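Local coordinates for protein probable sugar kinase (Clostridium perfringens, PDB 3KZH) that probably acts as a sugar kinase of the pfkB (ribokinase-like) family, transferring a phosphate group to a carbohydrate substrate, at residues Val16-Gly21 against Pro97-Ile102; Ile164-Ser169 against Ala255-Val260. All coordinates share one frame; numbering follows the deposited sequence.

In the fold
Contact 1 lies in the small four-stranded sheet, probably the lid, its centre about 19 Å from the chain centre, whereas contact 2 lies only about 4 Å from that centre, where the large sheet meets helix 255-268. Their nearest atoms are about 10 Å apart and do not touch. Both are buried, and contact 1 also touches the second subunit. In contact 1 two parallel strands are held by regular backbone bonds with side chains matched on each face; in contact 2 strand and helix stand apart, joined by a small apolar patch, a water and a bound glucose. Strand 32-42 borders contact 1, and helix 44-54, which follows it, packs against contact 2.

Contact 1: Val16-Gly21 against Pro97-Ile102; sequences VVDVFG and PTYLAI
Phe20 CE1 lies 3.8 Å from Tyr99 CE2, at the edge of the tyrosine ring and near its plane. With chi1 at -72°, the phenylalanine ring swings across to the neighbouring strand, where its CD1 also reaches Ala101 CB at 3.7 Å. Asp18 shares this face. Its OD1 lies 3.4 Å from Tyr99 CB, with the carboxylate turned almost perpendicular to the ring.

The reverse face, with Val17, Thr98, Val19 and Leu100, is mostly aliphatic. Val19 spreads its two methyls between neighbours, CG2 against Thr98 CG2 at 4.0 Å and CG1 against Leu100 CD1. The Thr98 hydroxyl bonds to Thr96 O, while its methyl CG2 also lies 3.3 Å from Val17 O.

What sets these pairs in register is the parallel ladder behind them. The N-H groups of Val17, Val19 and Gly21 bond to the carbonyls of Pro97, Tyr99 and Ala101, while Tyr99 N and Ala101 N return bonds to Val17 O and Val19 O. Of the five, Val19 N to Tyr99 O (2.9 Å) is nearly straight at 177°.

Farther out, strand 32-42 pairs with the other edge of 16-21, and strand 109-115 with that of 97-102. His70 and Ile74 of helix 69-81 cover Val17, and Leu100 of the second subunit packs on Val19. A four-stranded sheet that packs against a partner subunit, here through Val19, Leu100 and Ile102 among others, is consistent with the lid of dimeric ribokinase-like enzymes, whose paired lids form a beta-clasp.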
loop_
_atom_site.group_PDB
_atom_site.type_symbol
_atom_site.label_atom_id
_atom_site.label_comp_id
_atom_site.label_asym_id
_atom_site.label_seq_id
_atom_site.Cartn_x
_atom_site.Cartn_y
_atom_site.Cartn_z
ATOM N N VAL A 16 -4.617 -9.232 -6.616
ATOM C CA VAL A 16 -3.223 -8.819 -6.693
ATOM C C VAL A 16 -3.094 -7.312 -6.500
ATOM O O VAL A 16 -3.910 -6.549 -7.015
ATOM C CB VAL A 16 -2.587 -9.170 -8.082
ATOM C CG1 VAL A 16 -1.067 -8.900 -8.072
ATOM C CG2 VAL A 16 -2.872 -10.617 -8.489
ATOM N N VAL A 17 -2.076 -6.895 -5.746
ATOM C CA VAL A 17 -1.783 -5.474 -5.563
ATOM C C VAL A 17 -0.534 -5.202 -6.414
ATOM O O VAL A 17 0.504 -5.806 -6.181
ATOM C CB VAL A 17 -1.492 -5.085 -4.074
ATOM C CG1 VAL A 17 -1.098 -3.604 -3.971
ATOM C CG2 VAL A 17 -2.711 -5.320 -3.202
ATOM N N ASP A 18 -0.659 -4.346 -7.425
ATOM C CA ASP A 18 0.465 -3.973 -8.290
ATOM C C ASP A 18 1.138 -2.688 -7.787
ATOM O O ASP A 18 0.461 -1.710 -7.476
ATOM C CB ASP A 18 -0.007 -3.753 -9.728
ATOM C CG ASP A 18 -0.370 -5.043 -10.445
ATOM O OD1 ASP A 18 0.354 -6.046 -10.306
ATOM O OD2 ASP A 18 -1.372 -5.040 -11.187
ATOM N N VAL A 19 2.463 -2.729 -7.632
ATOM C CA VAL A 19 3.256 -1.570 -7.184
ATOM C C VAL A 19 4.290 -1.285 -8.281
ATOM O O VAL A 19 5.260 -2.024 -8.448
ATOM C CB VAL A 19 3.960 -1.819 -5.808
ATOM C CG1 VAL A 19 4.555 -0.514 -5.276
ATOM C CG2 VAL A 19 2.981 -2.385 -4.773
ATOM N N PHE A 20 4.048 -0.223 -9.039
ATOM C CA PHE A 20 4.901 0.162 -10.158
ATOM C C PHE A 20 5.711 1.436 -9.932
ATOM O O PHE A 20 5.163 2.466 -9.539
ATOM C CB PHE A 20 4.058 0.353 -11.423
ATOM C CG PHE A 20 3.529 -0.920 -12.025
ATOM C CD1 PHE A 20 4.404 -1.879 -12.569
ATOM C CD2 PHE A 20 2.137 -1.137 -12.117
ATOM C CE1 PHE A 20 3.907 -3.053 -13.211
ATOM C CE2 PHE A 20 1.617 -2.306 -12.756
ATOM C CZ PHE A 20 2.510 -3.266 -13.305
ATOM N N GLY A 21 7.010 1.357 -10.214
ATOM C CA GLY A 21 7.894 2.505 -10.085
ATOM C C GLY A 21 8.360 2.946 -11.456
ATOM O O GLY A 21 9.071 2.205 -12.130
ATOM N N PRO A 97 -0.952 -11.489 -2.626
ATOM C CA PRO A 97 -0.296 -11.456 -3.942
ATOM C C PRO A 97 0.049 -10.033 -4.386
ATOM O O PRO A 97 -0.804 -9.143 -4.390
ATOM C CB PRO A 97 -1.324 -12.119 -4.840
ATOM C CG PRO A 97 -1.859 -13.154 -3.958
ATOM C CD PRO A 97 -2.068 -12.456 -2.650
ATOM N N THR A 98 1.342 -9.812 -4.601
ATOM C CA THR A 98 1.865 -8.507 -4.981
ATOM C C THR A 98 2.893 -8.612 -6.090
ATOM O O THR A 98 3.688 -9.547 -6.129
ATOM C CB THR A 98 2.510 -7.801 -3.748
ATOM O OG1 THR A 98 1.564 -7.765 -2.673
ATOM C CG2 THR A 98 2.951 -6.357 -4.071
ATOM N N TYR A 99 2.841 -7.651 -7.000
ATOM C CA TYR A 99 3.786 -7.580 -8.100
ATOM C C TYR A 99 4.463 -6.209 -8.037
ATOM O O TYR A 99 3.837 -5.180 -8.298
ATOM C CB TYR A 99 3.085 -7.803 -9.446
ATOM C CG TYR A 99 4.013 -7.805 -10.642
ATOM C CD1 TYR A 99 4.949 -8.845 -10.832
ATOM C CD2 TYR A 99 3.972 -6.757 -11.586
ATOM C CE1 TYR A 99 5.836 -8.839 -11.953
ATOM C CE2 TYR A 99 4.846 -6.737 -12.703
ATOM C CZ TYR A 99 5.772 -7.780 -12.877
ATOM O OH TYR A 99 6.619 -7.758 -13.961
ATOM N N LEU A 100 5.732 -6.219 -7.633
ATOM C CA LEU A 100 6.546 -5.013 -7.519
ATOM C C LEU A 100 7.453 -4.902 -8.744
ATOM O O LEU A 100 8.308 -5.749 -8.949
ATOM C CB LEU A 100 7.366 -5.065 -6.221
ATOM C CG LEU A 100 8.465 -4.040 -5.901
ATOM C CD1 LEU A 100 7.930 -2.609 -5.904
ATOM C CD2 LEU A 100 9.054 -4.378 -4.550
ATOM N N ALA A 101 7.255 -3.863 -9.553
ATOM C CA ALA A 101 8.067 -3.664 -10.752
ATOM C C ALA A 101 8.601 -2.265 -10.942
ATOM O O ALA A 101 7.900 -1.284 -10.715
ATOM C CB ALA A 101 7.307 -4.076 -11.991
ATOM N N ILE A 102 9.853 -2.189 -11.387
ATOM C CA ILE A 102 10.512 -0.916 -11.659
ATOM C C ILE A 102 10.702 -0.784 -13.172
ATOM O O ILE A 102 11.272 -1.667 -13.817
ATOM C CB ILE A 102 11.851 -0.781 -10.858
ATOM C CG1 ILE A 102 11.520 -0.560 -9.377
ATOM C CG2 ILE A 102 12.714 0.371 -11.400
ATOM C CD1 ILE A 102 12.666 -0.680 -8.433
#

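Contact 2: Ile164-Ser169 against Ala255-Val260; sequences ILDPVS and AGDSFV. With BGC (beta-D-glucopyranose), chain C.
Asp166 faces Val260 and Asp257 between strand 162-166 and the first turns of helix 255-268. Its carboxylate carbon stands anti to the backbone N (chi1 -173°), which places the group between strand and helix. OD2 is on the helix side, 3.3 Å from Val260 CG2 and 4.0 Å from Asp257 OD1. OD1 meets the glucose, whose O1 is 2.9 Å away, although the sugar proton has another acceptor within range.

The two aspartate side chains run at about a right angle, their carboxylate planes 59° apart. Between them sits a water, 2.8 Å from Asp166 OD2 and 2.6 Å from Asp257 OD1; it has more acceptors around it than protons to give, so not every one of these contacts need be a bond at once. The other oxygen of Asp257, OD2, accepts a bond from Asn47 ND2. Deeper along the strand, Ile164 CG2 approaches Val260 CG1 at 4.3 Å, an apolar backing to the polar end of the contact.

The glucose is gripped from the strand side by backbone as well: its O2 donates to Val168 O at 2.8 Å. Val168 is the centre of a gamma turn, with phi at 64° and Ser169 N bonded to Pro167 O, and Ser169 then N-caps the following helix. Across the sugar, Gly256 has no side chain, and its CA approaches C5 to 3.8 Å. Glu192 also bonds to the glucose.

Gly254 to Asp257 spell the GAGD signature of pfkB kinases, whose aspartate is the proposed catalytic base in relatives and whose helix start forms their anion hole. The glucose thus probably occupies the active-site region between GAGD and the Asn-x-x-Glu motif (Asn189, Glu192), not necessarily in a substrate pose.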
loop_
_atom_site.group_PDB
_atom_site.type_symbol
_atom_site.label_atom_id
_atom_site.label_comp_id
_atom_site.label_asym_id
_atom_site.label_seq_id
_atom_site.Cartn_x
_atom_site.Cartn_y
_atom_site.Cartn_z
ATOM N N ILE A 164 -19.694 -19.631 -14.275
ATOM C CA ILE A 164 -19.359 -18.737 -15.391
ATOM C C ILE A 164 -17.833 -18.714 -15.617
ATOM O O ILE A 164 -17.073 -18.383 -14.706
ATOM C CB ILE A 164 -19.894 -17.268 -15.159
ATOM C CG1 ILE A 164 -21.405 -17.266 -14.850
ATOM C CG2 ILE A 164 -19.609 -16.389 -16.390
ATOM C CD1 ILE A 164 -21.985 -15.930 -14.453
ATOM N N LEU A 165 -17.404 -19.027 -16.841
ATOM C CA LEU A 165 -15.984 -19.039 -17.192
ATOM C C LEU A 165 -15.448 -17.845 -17.988
ATOM O O LEU A 165 -16.008 -17.467 -19.015
ATOM C CB LEU A 165 -15.621 -20.335 -17.952
ATOM C CG LEU A 165 -14.183 -20.618 -18.442
ATOM C CD1 LEU A 165 -13.190 -20.690 -17.288
ATOM C CD2 LEU A 165 -14.124 -21.889 -19.273
ATOM N N ASP A 166 -14.317 -17.317 -17.512
ATOM C CA ASP A 166 -13.565 -16.238 -18.152
ATOM C C ASP A 166 -12.222 -16.967 -18.410
ATOM O O ASP A 166 -11.408 -17.090 -17.499
ATOM C CB ASP A 166 -13.372 -15.053 -17.185
ATOM C CG ASP A 166 -12.737 -13.821 -17.856
ATOM O OD1 ASP A 166 -11.949 -13.983 -18.810
ATOM O OD2 ASP A 166 -13.030 -12.678 -17.431
ATOM N N PRO A 167 -11.977 -17.461 -19.647
ATOM C CA PRO A 167 -10.736 -18.181 -19.985
ATOM C C PRO A 167 -9.369 -17.502 -19.849
ATOM O O PRO A 167 -8.359 -18.196 -19.931
ATOM C CB PRO A 167 -10.979 -18.648 -21.428
ATOM C CG PRO A 167 -12.453 -18.724 -21.529
ATOM C CD PRO A 167 -12.879 -17.469 -20.810
ATOM N N VAL A 168 -9.336 -16.181 -19.640
ATOM C CA VAL A 168 -8.096 -15.375 -19.481
ATOM C C VAL A 168 -7.144 -15.315 -20.712
ATOM O O VAL A 168 -6.775 -14.220 -21.155
ATOM C CB VAL A 168 -7.332 -15.718 -18.137
ATOM C CG1 VAL A 168 -6.081 -14.855 -17.956
ATOM C CG2 VAL A 168 -8.259 -15.498 -16.948
ATOM N N SER A 169 -6.748 -16.477 -21.233
ATOM C CA SER A 169 -5.864 -16.585 -22.398
ATOM C C SER A 169 -6.113 -17.901 -23.127
ATOM O O SER A 169 -6.728 -18.814 -22.573
ATOM C CB SER A 169 -4.383 -16.501 -21.985
ATOM O OG SER A 169 -3.925 -17.706 -21.387
ATOM N N ALA A 255 -11.233 -4.945 -20.052
ATOM C CA ALA A 255 -12.485 -4.799 -20.805
ATOM C C ALA A 255 -13.371 -6.041 -20.746
ATOM O O ALA A 255 -14.583 -5.932 -20.553
ATOM C CB ALA A 255 -12.200 -4.424 -22.250
ATOM N N GLY A 256 -12.748 -7.210 -20.903
ATOM C CA GLY A 256 -13.451 -8.480 -20.838
ATOM C C GLY A 256 -13.908 -8.804 -19.425
ATOM O O GLY A 256 -14.866 -9.563 -19.239
ATOM N N ASP A 257 -13.230 -8.209 -18.439
ATOM C CA ASP A 257 -13.552 -8.370 -17.018
ATOM C C ASP A 257 -14.902 -7.699 -16.745
ATOM O O ASP A 257 -15.759 -8.250 -16.055
ATOM C CB ASP A 257 -12.499 -7.691 -16.119
ATOM C CG ASP A 257 -11.090 -8.250 -16.286
ATOM O OD1 ASP A 257 -10.895 -9.338 -16.873
ATOM O OD2 ASP A 257 -10.157 -7.570 -15.805
ATOM N N SER A 258 -15.047 -6.494 -17.291
ATOM C CA SER A 258 -16.250 -5.687 -17.193
ATOM C C SER A 258 -17.406 -6.329 -17.935
ATOM O O SER A 258 -18.560 -6.153 -17.526
ATOM C CB SER A 258 -16.004 -4.306 -17.773
ATOM O OG SER A 258 -15.098 -3.599 -16.978
ATOM N N PHE A 259 -17.100 -7.059 -19.019
ATOM C CA PHE A 259 -18.134 -7.758 -19.796
ATOM C C PHE A 259 -18.729 -8.882 -18.969
ATOM O O PHE A 259 -19.943 -9.050 -18.981
ATOM C CB PHE A 259 -17.612 -8.326 -21.138
ATOM C CG PHE A 259 -18.707 -8.871 -22.038
ATOM C CD1 PHE A 259 -19.427 -8.011 -22.877
ATOM C CD2 PHE A 259 -19.087 -10.228 -21.984
ATOM C CE1 PHE A 259 -20.529 -8.489 -23.644
ATOM C CE2 PHE A 259 -20.179 -10.719 -22.742
ATOM C CZ PHE A 259 -20.904 -9.847 -23.572
ATOM N N VAL A 260 -17.877 -9.633 -18.258
ATOM C CA VAL A 260 -18.299 -10.759 -17.404
ATOM C C VAL A 260 -19.203 -10.244 -16.281
ATOM O O VAL A 260 -20.218 -10.869 -15.936
ATOM C CB VAL A 260 -17.073 -11.548 -16.812
ATOM C CG1 VAL A 260 -17.524 -12.647 -15.846
ATOM C CG2 VAL A 260 -16.282 -12.200 -17.932
HETATM C C2 BGC C . -9.614 -12.250 -22.623
HETATM C C3 BGC C . -10.047 -10.823 -23.078
HETATM C C4 BGC C . -11.494 -11.046 -23.689
HETATM C C5 BGC C . -12.508 -11.678 -22.644
HETATM C C6 BGC C . -13.868 -11.936 -23.156
HETATM C C1 BGC C . -10.609 -12.742 -21.574
HETATM O O1 BGC C . -10.254 -13.867 -21.186
HETATM O O2 BGC C . -8.466 -12.173 -22.090
HETATM O O3 BGC C . -9.200 -10.528 -23.996
HETATM O O4 BGC C . -11.927 -9.883 -24.128
HETATM O O5 BGC C . -11.984 -12.888 -22.151
HETATM O O HOH W 1 -11.161 -11.102 -18.781
#